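Local structure of uronate isomerase (Bacillus halodurans C-125, 3HK5) at residues 24-29 / 351-356; 28-33 / 142-147; 39-44 / 117-122; 126-131 / 357-362. The protein probably catalyses the interconversion of uronic acids and the corresponding keto sugar acids, and binds zinc in its active site. One frame throughout, in Å; residues are numbered along the deposited sequence.

Interaction 1 (24-29 / 351-356). With ZN (zinc ion), chain E; RAT (D-arabinaric acid), chain C.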
# COMPACT_ATOMS: atom_id res chain seq x y z
N ASP A 24 8.34 -40.83 11.31
CA ASP A 24 7.55 -39.64 11.63
C ASP A 24 8.53 -38.46 11.60
O ASP A 24 9.22 -38.22 12.59
CB ASP A 24 6.95 -39.78 13.03
CG ASP A 24 5.68 -38.98 13.20
OD1 ASP A 24 5.58 -37.91 12.57
OD2 ASP A 24 4.80 -39.42 13.96
N MET A 25 8.58 -37.72 10.50
CA MET A 25 9.57 -36.65 10.38
C MET A 25 9.37 -35.33 11.11
O MET A 25 10.15 -34.39 10.94
CB MET A 25 9.94 -36.42 8.90
CG MET A 25 8.78 -36.26 7.95
SD MET A 25 8.03 -34.65 8.05
CE MET A 25 9.35 -33.64 7.46
N HIS A 26 8.33 -35.25 11.93
CA HIS A 26 8.10 -34.08 12.75
C HIS A 26 7.13 -34.36 13.88
O HIS A 26 5.94 -34.58 13.64
CB HIS A 26 7.59 -32.87 11.95
CG HIS A 26 7.24 -31.70 12.83
ND1 HIS A 26 8.14 -31.15 13.71
CD2 HIS A 26 6.08 -31.03 13.00
CE1 HIS A 26 7.54 -30.18 14.40
NE2 HIS A 26 6.29 -30.10 13.98
N THR A 27 7.65 -34.35 15.10
CA THR A 27 6.85 -34.57 16.31
C THR A 27 7.39 -33.69 17.43
O THR A 27 8.41 -33.00 17.26
CB THR A 27 6.95 -36.02 16.83
OG1 THR A 27 8.23 -36.21 17.46
CG2 THR A 27 6.78 -37.04 15.70
N HIS A 28 6.71 -33.73 18.56
CA HIS A 28 7.10 -32.99 19.74
C HIS A 28 7.26 -34.02 20.86
O HIS A 28 6.88 -33.80 22.02
CB HIS A 28 6.03 -31.94 20.08
CG HIS A 28 5.88 -30.88 19.04
ND1 HIS A 28 6.70 -29.78 18.97
CD2 HIS A 28 5.07 -30.81 17.96
CE1 HIS A 28 6.40 -29.07 17.90
NE2 HIS A 28 5.41 -29.67 17.27
N LEU A 29 7.83 -35.16 20.48
CA LEU A 29 8.09 -36.24 21.43
C LEU A 29 9.58 -36.20 21.74
O LEU A 29 10.35 -35.56 21.03
CB LEU A 29 7.72 -37.60 20.82
CG LEU A 29 6.25 -37.77 20.43
CD1 LEU A 29 6.03 -39.17 19.87
CD2 LEU A 29 5.36 -37.51 21.64
N PRO A 351 3.51 -37.37 2.41
CA PRO A 351 2.12 -37.12 2.78
C PRO A 351 1.77 -36.71 4.21
O PRO A 351 0.87 -35.90 4.42
CB PRO A 351 1.41 -38.41 2.35
CG PRO A 351 2.50 -39.45 2.43
CD PRO A 351 3.68 -38.72 1.86
N GLN A 352 2.49 -37.23 5.20
CA GLN A 352 2.11 -36.90 6.55
C GLN A 352 3.19 -37.03 7.63
O GLN A 352 4.22 -37.68 7.43
CB GLN A 352 0.91 -37.78 6.93
CG GLN A 352 0.29 -37.49 8.27
CD GLN A 352 -0.38 -36.13 8.31
OE1 GLN A 352 0.24 -35.11 8.01
NE2 GLN A 352 -1.65 -36.11 8.69
N HIS A 353 2.93 -36.36 8.76
CA HIS A 353 3.75 -36.39 9.96
C HIS A 353 2.70 -36.29 11.07
O HIS A 353 1.60 -35.81 10.81
CB HIS A 353 4.75 -35.22 10.01
CG HIS A 353 4.11 -33.88 10.22
ND1 HIS A 353 3.72 -33.06 9.18
CD2 HIS A 353 3.80 -33.21 11.36
CE1 HIS A 353 3.21 -31.94 9.66
NE2 HIS A 353 3.25 -32.00 10.98
N SER A 354 3.01 -36.73 12.28
CA SER A 354 2.02 -36.69 13.36
C SER A 354 1.97 -35.42 14.19
O SER A 354 0.90 -35.03 14.65
CB SER A 354 2.23 -37.85 14.32
OG SER A 354 3.39 -37.66 15.11
N ASP A 355 3.13 -34.79 14.39
CA ASP A 355 3.22 -33.59 15.20
C ASP A 355 2.82 -33.96 16.63
O ASP A 355 2.38 -33.12 17.41
CB ASP A 355 2.26 -32.51 14.68
CG ASP A 355 2.94 -31.17 14.50
OD1 ASP A 355 3.64 -30.73 15.44
OD2 ASP A 355 2.78 -30.55 13.42
N ALA A 356 2.97 -35.24 16.96
CA ALA A 356 2.58 -35.74 18.28
C ALA A 356 3.25 -35.03 19.45
O ALA A 356 4.48 -34.85 19.47
CB ALA A 356 2.84 -37.24 18.36
ZN ZN E . 4.89 -29.17 15.37
O1A RAT C . 5.01 -24.89 15.52
C1 RAT C . 4.78 -26.13 15.51
O1B RAT C . 5.63 -27.03 15.33
C2 RAT C . 3.33 -26.58 15.73
O2 RAT C . 3.17 -27.91 15.21
C3 RAT C . 2.95 -26.53 17.22
O3 RAT C . 3.64 -27.57 17.94
C4 RAT C . 1.42 -26.70 17.47
O4 RAT C . 1.07 -26.23 18.78
C5 RAT C . 0.94 -28.16 17.34
O5A RAT C . 0.60 -28.76 18.38
O5B RAT C . 0.91 -28.65 16.17
O HOH W 1 6.57 -38.43 8.31

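Interaction 2 (28-33 / 142-147). With ZN (zinc ion), chain E; RAT (D-arabinaric acid), chain C.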
# COMPACT_ATOMS: atom_id res chain seq x y z
N HIS A 28 6.71 -33.73 18.56
CA HIS A 28 7.10 -32.99 19.74
C HIS A 28 7.26 -34.02 20.86
O HIS A 28 6.88 -33.80 22.02
CB HIS A 28 6.03 -31.94 20.08
CG HIS A 28 5.88 -30.88 19.04
ND1 HIS A 28 6.70 -29.78 18.97
CD2 HIS A 28 5.07 -30.81 17.96
CE1 HIS A 28 6.40 -29.07 17.90
NE2 HIS A 28 5.41 -29.67 17.27
N LEU A 29 7.83 -35.16 20.48
CA LEU A 29 8.09 -36.24 21.43
C LEU A 29 9.58 -36.20 21.74
O LEU A 29 10.35 -35.56 21.03
CB LEU A 29 7.72 -37.60 20.82
CG LEU A 29 6.25 -37.77 20.43
CD1 LEU A 29 6.03 -39.17 19.87
CD2 LEU A 29 5.36 -37.51 21.64
N PHE A 30 9.97 -36.89 22.81
CA PHE A 30 11.37 -36.92 23.20
C PHE A 30 11.80 -38.31 23.62
O PHE A 30 11.00 -39.10 24.14
CB PHE A 30 11.61 -35.96 24.37
CG PHE A 30 11.39 -34.51 24.02
CD1 PHE A 30 12.42 -33.75 23.46
CD2 PHE A 30 10.17 -33.89 24.28
CE1 PHE A 30 12.23 -32.40 23.17
CE2 PHE A 30 9.97 -32.54 23.99
CZ PHE A 30 11.01 -31.79 23.43
N SER A 31 13.07 -38.62 23.39
CA SER A 31 13.63 -39.91 23.79
C SER A 31 13.29 -40.05 25.27
O SER A 31 13.40 -39.09 26.04
CB SER A 31 15.14 -39.90 23.58
OG SER A 31 15.68 -41.18 23.84
N PRO A 32 12.88 -41.25 25.70
CA PRO A 32 12.51 -41.54 27.09
C PRO A 32 13.52 -41.06 28.13
O PRO A 32 13.15 -40.47 29.14
CB PRO A 32 12.36 -43.06 27.11
CG PRO A 32 11.97 -43.38 25.72
CD PRO A 32 12.88 -42.49 24.91
N ASN A 33 14.80 -41.32 27.86
CA ASN A 33 15.87 -40.95 28.77
C ASN A 33 16.00 -39.44 28.94
O ASN A 33 16.75 -38.98 29.81
CB ASN A 33 17.20 -41.51 28.27
CG ASN A 33 17.67 -40.86 26.98
OD1 ASN A 33 16.85 -40.47 26.13
ND2 ASN A 33 18.98 -40.75 26.80
N MET A 142 12.38 -35.56 16.55
CA MET A 142 12.03 -34.66 17.64
C MET A 142 12.11 -33.22 17.17
O MET A 142 12.54 -32.94 16.05
CB MET A 142 13.02 -34.81 18.82
CG MET A 142 13.15 -36.20 19.44
SD MET A 142 14.33 -36.25 20.86
CE MET A 142 15.84 -36.22 20.00
N THR A 143 11.66 -32.32 18.04
CA THR A 143 11.74 -30.88 17.82
C THR A 143 12.59 -30.47 19.04
O THR A 143 12.13 -30.53 20.18
CB THR A 143 10.36 -30.18 17.89
OG1 THR A 143 9.57 -30.55 16.76
CG2 THR A 143 10.53 -28.66 17.88
N ASN A 144 13.84 -30.08 18.79
CA ASN A 144 14.74 -29.72 19.87
C ASN A 144 15.11 -28.24 19.86
O ASN A 144 15.88 -27.78 19.01
CB ASN A 144 15.98 -30.61 19.78
CG ASN A 144 15.62 -32.08 19.69
OD1 ASN A 144 15.24 -32.71 20.68
ND2 ASN A 144 15.71 -32.63 18.48
N ASP A 145 14.56 -27.51 20.82
CA ASP A 145 14.79 -26.07 20.95
C ASP A 145 15.90 -25.77 21.95
O ASP A 145 15.69 -25.84 23.17
CB ASP A 145 13.48 -25.40 21.39
CG ASP A 145 13.60 -23.90 21.51
OD1 ASP A 145 14.70 -23.35 21.32
OD2 ASP A 145 12.57 -23.25 21.80
N PRO A 146 17.10 -25.41 21.46
CA PRO A 146 18.22 -25.10 22.36
C PRO A 146 17.97 -23.85 23.21
O PRO A 146 18.79 -23.51 24.06
CB PRO A 146 19.39 -24.93 21.40
CG PRO A 146 18.73 -24.32 20.19
CD PRO A 146 17.47 -25.17 20.06
N PHE A 147 16.86 -23.17 22.97
CA PHE A 147 16.53 -21.96 23.71
C PHE A 147 15.65 -22.25 24.92
O PHE A 147 15.36 -21.35 25.71
CB PHE A 147 15.85 -20.95 22.79
CG PHE A 147 16.75 -20.44 21.71
CD1 PHE A 147 17.73 -19.49 22.01
CD2 PHE A 147 16.68 -20.95 20.42
CE1 PHE A 147 18.62 -19.06 21.03
CE2 PHE A 147 17.57 -20.52 19.44
CZ PHE A 147 18.54 -19.58 19.74
ZN ZN E . 4.89 -29.17 15.37
O1A RAT C . 5.01 -24.89 15.52
C1 RAT C . 4.78 -26.13 15.51
O1B RAT C . 5.63 -27.03 15.33
C2 RAT C . 3.33 -26.58 15.73
O2 RAT C . 3.17 -27.91 15.21
C3 RAT C . 2.95 -26.53 17.22
O3 RAT C . 3.64 -27.57 17.94
C4 RAT C . 1.42 -26.70 17.47
O4 RAT C . 1.07 -26.23 18.78
C5 RAT C . 0.94 -28.16 17.34
O5A RAT C . 0.60 -28.76 18.38
O5B RAT C . 0.91 -28.65 16.17
O HOH W 2 10.33 -32.87 20.36

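Interaction 3 (39-44 / 117-122)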
# COMPACT_ATOMS: atom_id res chain seq x y z
N LEU A 39 5.81 -36.56 27.25
CA LEU A 39 4.46 -36.68 27.79
C LEU A 39 3.78 -37.94 27.29
O LEU A 39 3.94 -38.32 26.14
CB LEU A 39 3.63 -35.46 27.39
CG LEU A 39 4.22 -34.09 27.75
CD1 LEU A 39 3.30 -32.98 27.24
CD2 LEU A 39 4.38 -33.99 29.27
N TRP A 40 3.02 -38.58 28.17
CA TRP A 40 2.27 -39.78 27.85
C TRP A 40 1.27 -39.99 28.98
O TRP A 40 1.52 -39.55 30.10
CB TRP A 40 3.20 -40.99 27.69
CG TRP A 40 3.94 -41.41 28.92
CD1 TRP A 40 5.07 -40.83 29.45
CD2 TRP A 40 3.68 -42.57 29.73
NE1 TRP A 40 5.53 -41.57 30.52
CE2 TRP A 40 4.69 -42.64 30.71
CE3 TRP A 40 2.68 -43.55 29.70
CZ2 TRP A 40 4.73 -43.66 31.67
CZ3 TRP A 40 2.73 -44.58 30.66
CH2 TRP A 40 3.75 -44.62 31.63
N ASP A 41 0.15 -40.65 28.69
CA ASP A 41 -0.93 -40.88 29.67
C ASP A 41 -2.24 -40.53 28.99
O ASP A 41 -2.27 -39.72 28.08
CB ASP A 41 -0.85 -39.91 30.86
CG ASP A 41 -0.41 -40.57 32.12
OD1 ASP A 41 -0.79 -41.74 32.33
OD2 ASP A 41 0.30 -39.91 32.92
N ILE A 42 -3.33 -41.11 29.49
CA ILE A 42 -4.65 -40.77 28.98
C ILE A 42 -4.94 -39.35 29.51
O ILE A 42 -5.72 -38.61 28.91
CB ILE A 42 -5.73 -41.74 29.50
CG1 ILE A 42 -7.12 -41.29 29.04
CG2 ILE A 42 -5.67 -41.82 31.01
CD1 ILE A 42 -7.31 -41.19 27.53
N ASP A 43 -4.33 -38.98 30.63
CA ASP A 43 -4.53 -37.64 31.18
C ASP A 43 -3.88 -36.63 30.24
O ASP A 43 -4.42 -35.55 29.99
CB ASP A 43 -3.92 -37.50 32.57
CG ASP A 43 -4.64 -38.31 33.62
OD1 ASP A 43 -5.89 -38.22 33.71
OD2 ASP A 43 -3.97 -39.04 34.38
N GLU A 44 -2.70 -36.97 29.73
CA GLU A 44 -1.97 -36.09 28.81
C GLU A 44 -2.74 -36.02 27.50
O GLU A 44 -2.86 -34.96 26.91
CB GLU A 44 -0.56 -36.62 28.54
CG GLU A 44 0.39 -36.57 29.73
CD GLU A 44 0.53 -35.18 30.32
OE1 GLU A 44 0.54 -34.20 29.56
OE2 GLU A 44 0.64 -35.06 31.56
N GLU A 117 -5.62 -46.88 35.08
CA GLU A 117 -4.90 -48.00 35.69
C GLU A 117 -3.83 -48.54 34.75
O GLU A 117 -2.71 -48.84 35.18
CB GLU A 117 -5.87 -49.12 36.07
CG GLU A 117 -6.79 -48.82 37.25
CD GLU A 117 -6.02 -48.60 38.55
OE1 GLU A 117 -5.11 -49.41 38.85
OE2 GLU A 117 -6.33 -47.64 39.28
N TYR A 118 -4.18 -48.67 33.47
CA TYR A 118 -3.26 -49.20 32.46
C TYR A 118 -1.93 -48.45 32.40
O TYR A 118 -0.86 -49.05 32.29
CB TYR A 118 -3.90 -49.15 31.08
CG TYR A 118 -2.96 -49.53 29.94
CD1 TYR A 118 -2.91 -50.84 29.46
CD2 TYR A 118 -2.13 -48.58 29.36
CE1 TYR A 118 -2.04 -51.19 28.42
CE2 TYR A 118 -1.26 -48.92 28.32
CZ TYR A 118 -1.22 -50.22 27.86
OH TYR A 118 -0.36 -50.55 26.84
N PHE A 119 -2.01 -47.12 32.46
CA PHE A 119 -0.81 -46.29 32.37
C PHE A 119 0.05 -46.18 33.63
O PHE A 119 1.27 -46.09 33.54
CB PHE A 119 -1.22 -44.88 31.92
CG PHE A 119 -1.96 -44.86 30.61
CD1 PHE A 119 -1.27 -44.88 29.40
CD2 PHE A 119 -3.35 -44.83 30.59
CE1 PHE A 119 -1.96 -44.88 28.19
CE2 PHE A 119 -4.05 -44.82 29.38
CZ PHE A 119 -3.35 -44.85 28.18
N ALA A 120 -0.59 -46.19 34.79
CA ALA A 120 0.13 -46.04 36.05
C ALA A 120 1.06 -47.19 36.42
O ALA A 120 1.91 -47.05 37.29
CB ALA A 120 -0.86 -45.78 37.19
N LYS A 121 0.93 -48.33 35.75
CA LYS A 121 1.77 -49.47 36.07
C LYS A 121 2.90 -49.73 35.07
O LYS A 121 3.54 -50.78 35.11
CB LYS A 121 0.90 -50.72 36.21
CG LYS A 121 0.21 -51.15 34.92
CD LYS A 121 -0.74 -52.33 35.14
CE LYS A 121 -1.93 -51.93 36.00
NZ LYS A 121 -2.98 -52.98 36.01
N LYS A 122 3.16 -48.77 34.17
CA LYS A 122 4.21 -48.92 33.16
C LYS A 122 5.25 -47.82 33.28
O LYS A 122 5.02 -46.80 33.93
CB LYS A 122 3.61 -48.87 31.75
CG LYS A 122 2.51 -49.88 31.49
CD LYS A 122 1.95 -49.75 30.08
CE LYS A 122 3.00 -50.08 29.01
NZ LYS A 122 2.37 -50.36 27.69

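Interaction 4 (126-131 / 357-362). With RAT (D-arabinaric acid), chain C.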
# COMPACT_ATOMS: atom_id res chain seq x y z
N GLU A 126 8.82 -48.56 28.62
CA GLU A 126 7.87 -49.62 28.26
C GLU A 126 6.77 -49.11 27.35
O GLU A 126 6.43 -49.76 26.36
CB GLU A 126 7.24 -50.23 29.52
CG GLU A 126 8.25 -50.75 30.53
CD GLU A 126 7.58 -51.38 31.75
OE1 GLU A 126 6.68 -50.75 32.34
OE2 GLU A 126 7.97 -52.51 32.12
N GLN A 127 6.19 -47.96 27.70
CA GLN A 127 5.12 -47.40 26.89
C GLN A 127 5.63 -47.01 25.51
O GLN A 127 4.90 -47.10 24.53
CB GLN A 127 4.48 -46.20 27.59
CG GLN A 127 3.28 -45.62 26.84
CD GLN A 127 2.08 -46.55 26.81
OE1 GLN A 127 2.22 -47.78 26.79
NE2 GLN A 127 0.89 -45.98 26.78
N VAL A 128 6.88 -46.57 25.43
CA VAL A 128 7.46 -46.19 24.15
C VAL A 128 7.55 -47.44 23.28
O VAL A 128 7.17 -47.43 22.11
CB VAL A 128 8.88 -45.57 24.31
CG1 VAL A 128 9.59 -45.53 22.98
CG2 VAL A 128 8.76 -44.16 24.86
N ASP A 129 8.06 -48.53 23.86
CA ASP A 129 8.15 -49.78 23.11
C ASP A 129 6.76 -50.18 22.63
O ASP A 129 6.58 -50.55 21.47
CB ASP A 129 8.72 -50.91 23.97
CG ASP A 129 10.19 -50.71 24.30
OD1 ASP A 129 10.87 -49.99 23.54
OD2 ASP A 129 10.65 -51.28 25.31
N THR A 130 5.78 -50.09 23.52
CA THR A 130 4.41 -50.46 23.20
C THR A 130 3.82 -49.63 22.07
O THR A 130 3.33 -50.18 21.08
CB THR A 130 3.50 -50.30 24.43
OG1 THR A 130 4.05 -51.06 25.52
CG2 THR A 130 2.08 -50.79 24.12
N VAL A 131 3.88 -48.32 22.21
CA VAL A 131 3.32 -47.42 21.21
C VAL A 131 3.96 -47.50 19.83
O VAL A 131 3.26 -47.58 18.83
CB VAL A 131 3.33 -45.97 21.72
CG1 VAL A 131 2.98 -45.01 20.59
CG2 VAL A 131 2.33 -45.83 22.86
N ARG A 357 2.43 -34.63 20.41
CA ARG A 357 2.91 -33.97 21.63
C ARG A 357 2.84 -34.97 22.77
O ARG A 357 3.57 -34.87 23.76
CB ARG A 357 2.03 -32.75 21.97
CG ARG A 357 2.44 -31.46 21.26
CD ARG A 357 1.39 -30.40 21.46
NE ARG A 357 1.79 -29.11 20.92
CZ ARG A 357 2.52 -28.21 21.58
NH1 ARG A 357 2.94 -28.46 22.81
NH2 ARG A 357 2.81 -27.04 21.01
N VAL A 358 1.94 -35.94 22.62
CA VAL A 358 1.76 -36.98 23.62
C VAL A 358 2.03 -38.33 22.94
O VAL A 358 1.44 -38.65 21.91
CB VAL A 358 0.31 -36.96 24.19
CG1 VAL A 358 0.16 -37.98 25.32
CG2 VAL A 358 -0.01 -35.54 24.68
N LEU A 359 2.95 -39.09 23.53
CA LEU A 359 3.36 -40.39 22.99
C LEU A 359 2.26 -41.23 22.32
O LEU A 359 2.41 -41.63 21.17
CB LEU A 359 4.03 -41.20 24.09
CG LEU A 359 4.47 -42.63 23.73
CD1 LEU A 359 5.48 -42.59 22.59
CD2 LEU A 359 5.07 -43.30 24.96
N GLU A 360 1.18 -41.51 23.04
CA GLU A 360 0.10 -42.35 22.48
C GLU A 360 -0.55 -41.82 21.19
O GLU A 360 -1.19 -42.59 20.46
CB GLU A 360 -1.00 -42.56 23.51
CG GLU A 360 -0.62 -43.44 24.71
CD GLU A 360 0.25 -42.72 25.74
OE1 GLU A 360 0.32 -41.46 25.70
OE2 GLU A 360 0.83 -43.41 26.59
N GLN A 361 -0.40 -40.53 20.91
CA GLN A 361 -1.02 -39.97 19.72
C GLN A 361 -0.50 -40.60 18.43
O GLN A 361 -1.19 -40.57 17.42
CB GLN A 361 -0.82 -38.45 19.69
CG GLN A 361 -1.44 -37.75 20.88
CD GLN A 361 -1.21 -36.26 20.85
OE1 GLN A 361 -0.16 -35.78 20.41
NE2 GLN A 361 -2.20 -35.50 21.34
N LEU A 362 0.70 -41.16 18.48
CA LEU A 362 1.27 -41.81 17.30
C LEU A 362 0.30 -42.87 16.78
O LEU A 362 0.22 -43.12 15.58
CB LEU A 362 2.61 -42.47 17.65
CG LEU A 362 3.77 -41.54 17.99
CD1 LEU A 362 5.00 -42.37 18.39
CD2 LEU A 362 4.08 -40.66 16.77
O1A RAT C . 5.01 -24.89 15.52
C1 RAT C . 4.78 -26.13 15.51
O1B RAT C . 5.63 -27.03 15.33
C2 RAT C . 3.33 -26.58 15.73
O2 RAT C . 3.17 -27.91 15.21
C3 RAT C . 2.95 -26.53 17.22
O3 RAT C . 3.64 -27.57 17.94
C4 RAT C . 1.42 -26.70 17.47
O4 RAT C . 1.07 -26.23 18.78
C5 RAT C . 0.94 -28.16 17.34
O5A RAT C . 0.60 -28.76 18.38
O5B RAT C . 0.91 -28.65 16.17

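Interaction 1 (24-29 / 351-356)
Asp24 OD2 is held by two donors, Ser354 OG at 2.5 Å and the indole NH of Trp366. The other carboxylate oxygen, Asp24 OD1, receives Ser354 N at 2.8 Å on its syn lone pair along a nearly straight bond (172°), so both oxygens grip one residue and the carboxylate is fixed in rotation. Ser354 OG also accepts from Ala356 N, closing an ST turn across Asp355. Two backbone bonds tie the loops together: Asp355 N reaches His26 O at 2.9 Å, and His28 N reaches Ala356 O at 2.7 Å. Beyond them zinc is bound by His26 NE2 at 2.2 Å, His28 NE2 at 2.0 Å and Asp355 OD1 at 2.0 Å, and D-arabinaric acid adds O1B and O2. The two imidazoles meet the aspartate differently. The His28 ring lies almost in the carboxylate plane (12° apart), whereas the His26 ring stands nearly perpendicular to it; a CG anti to the backbone N (chi1 174°) carries the latter to the zinc. His353 forms the second shell: its NE2, with the partner in the ring plane, meets Asp355 OD2 at 2.9 Å from above the carboxylate, which should steady the metal-binding group. A His-X-His pair in the loop after the first barrel strand, joined by an aspartate from a late loop, is characteristic of the metal site of amidohydrolase-superfamily enzymes, to which uronate isomerases belong.

Interaction 2 (28-33 / 142-147)
The backbones of His28 and Thr143 come nearest each other, CA to CA 5.4 Å, and a water rather than a direct bond joins the two segments just beside them, donating to Leu29 O at 2.8 Å and accepting from Thr143 N at 2.7 Å. The same water lies over one face of the Phe30 ring, toward its rim. Met142 runs alongside this bridge, its CG 3.3 Å from Leu29 O. Extended at chi2 and turned at chi3 (-77°), its chain brings the sulfur to the backbone of Phe30 and Ser31, where Ser31 N makes a weak hydrogen bond to Met142 SD at 3.7 Å. The sulfur also approaches Phe30 CD1 at 4.1 Å, an oblique Met-aromatic contact. Farther along the ring, Phe30 CE1 meets Thr143 O at 3.5 Å. Replacing Phe30 by an alanine removes the ring beside the Met142 sulfur and is likely to open a gap next to Thr143 O and leave the bridging water less confined. Nearer the metal, Thr143 OG1 sits over a face of the His28 imidazole, 3.7 Å from His28 CE1. The hydroxyl bonds instead to Thr27 O, in the backbone just before that histidine. Such loops, following the neighbouring parallel strands 22-24 and 137-141, form the rim of the active site at the C-terminal ends of the strands in a barrel of the amidohydrolase type.

Interaction 3 (39-44 / 117-122)
Ile42 and Asp41 lie against one face of the Phe119 ring, with Ile42 N 3.7 Å above the ring plane and over its centre. At the rim, Ile42 CB touches Phe119 CE2 at 3.5 Å, the two side chains crossing at about a right angle. Asp41 OD1 comes within 3.2 Å of Phe119 CB, a close contact without a hydrogen bond. Trp40 completes the first shell: its six-membered end meets two backbone carbonyls, Trp40 CH2 lying 3.4 Å from Lys122 O, which is in the indole plane, and 3.5 Å from Phe119 O, which approaches obliquely. The next shell sets these groups in place. Phe119 points its ring toward segment 39-44 with CG anti to the carbonyl carbon (chi1 -57°), and Tyr118 CD2 backs the opposite face over its centre. Lys122 NZ donates to Tyr118 OH at 2.9 Å and also binds Gln127 and Thr130, tying the helix end to the next helix. Asp41 N is held by Glu360, while Asp43 makes a salt bridge to Arg116. The contact therefore joins the start of helix 42-46 to the end of helix 112-120, with helix 124-135 packed beside Trp40 and Phe119, and helix 91-102 touching Ile42.

Interaction 4 (126-131 / 357-362)
Leu359 fits against three residues of helix 124-135, and this apolar patch is the close-packed part of the contact. The side chain extends toward the helix, CG lying opposite the backbone N (chi1 177°), and its CD2 comes 3.5 Å from Gln127 CG and 3.8 Å from Val128 CG2. Val131 lies alongside it, pointing the other way, with Val131 CG2 3.9 Å from Leu359 CG, while its other methyl, Val131 CG1, reaches Leu362 CB at 3.9 Å. Beside the patch a buried polar pair is bound tightly: Gln127 NE2 donates to the anti lone pair of Glu360 OE2 at 2.6 Å, nearly straight (170°) and in the plane of the amide. The other oxygens have partners in Lys122 and Asp41. A leucine in place of Gln127 has neither amide atom and is likely to leave the buried Glu360 OE2 without a mate and the carboxylate freer to turn. On the far side of the helix the surroundings loosen: Glu126 and Asp129 face solvent, the latter paired with Arg164. Arg357 also heads away from the helix, its NE donating to O5A of D-arabinaric acid at 2.8 Å. Helix 124-135 thus packs on the turn that leads into helix 361-386; helices 42-46 and 112-120 adjoin Glu360, and Leu362 extends the contact along helix 124-135 to Leu132 and Ala135.

Interactions 1 and 2 share His28 and Leu29 and meet the same zinc and ligand, with Thr143 as a further link between them. The first is the buried, polar, metal-binding centre; the second replaces most direct polar bonds with a sulfur, an aromatic ring and a water bridge. Interaction 4 is also buried but largely apolar, with one carboxylate held by an amide; it touches interaction 1 through Leu362 and interaction 2 through Leu29 and Pro32. Interaction 3, only partly buried and farthest of the four from the chain's centre, relies on ring packing without direct hydrogen bonds between its segments, and Lys122 joins it to interaction 4.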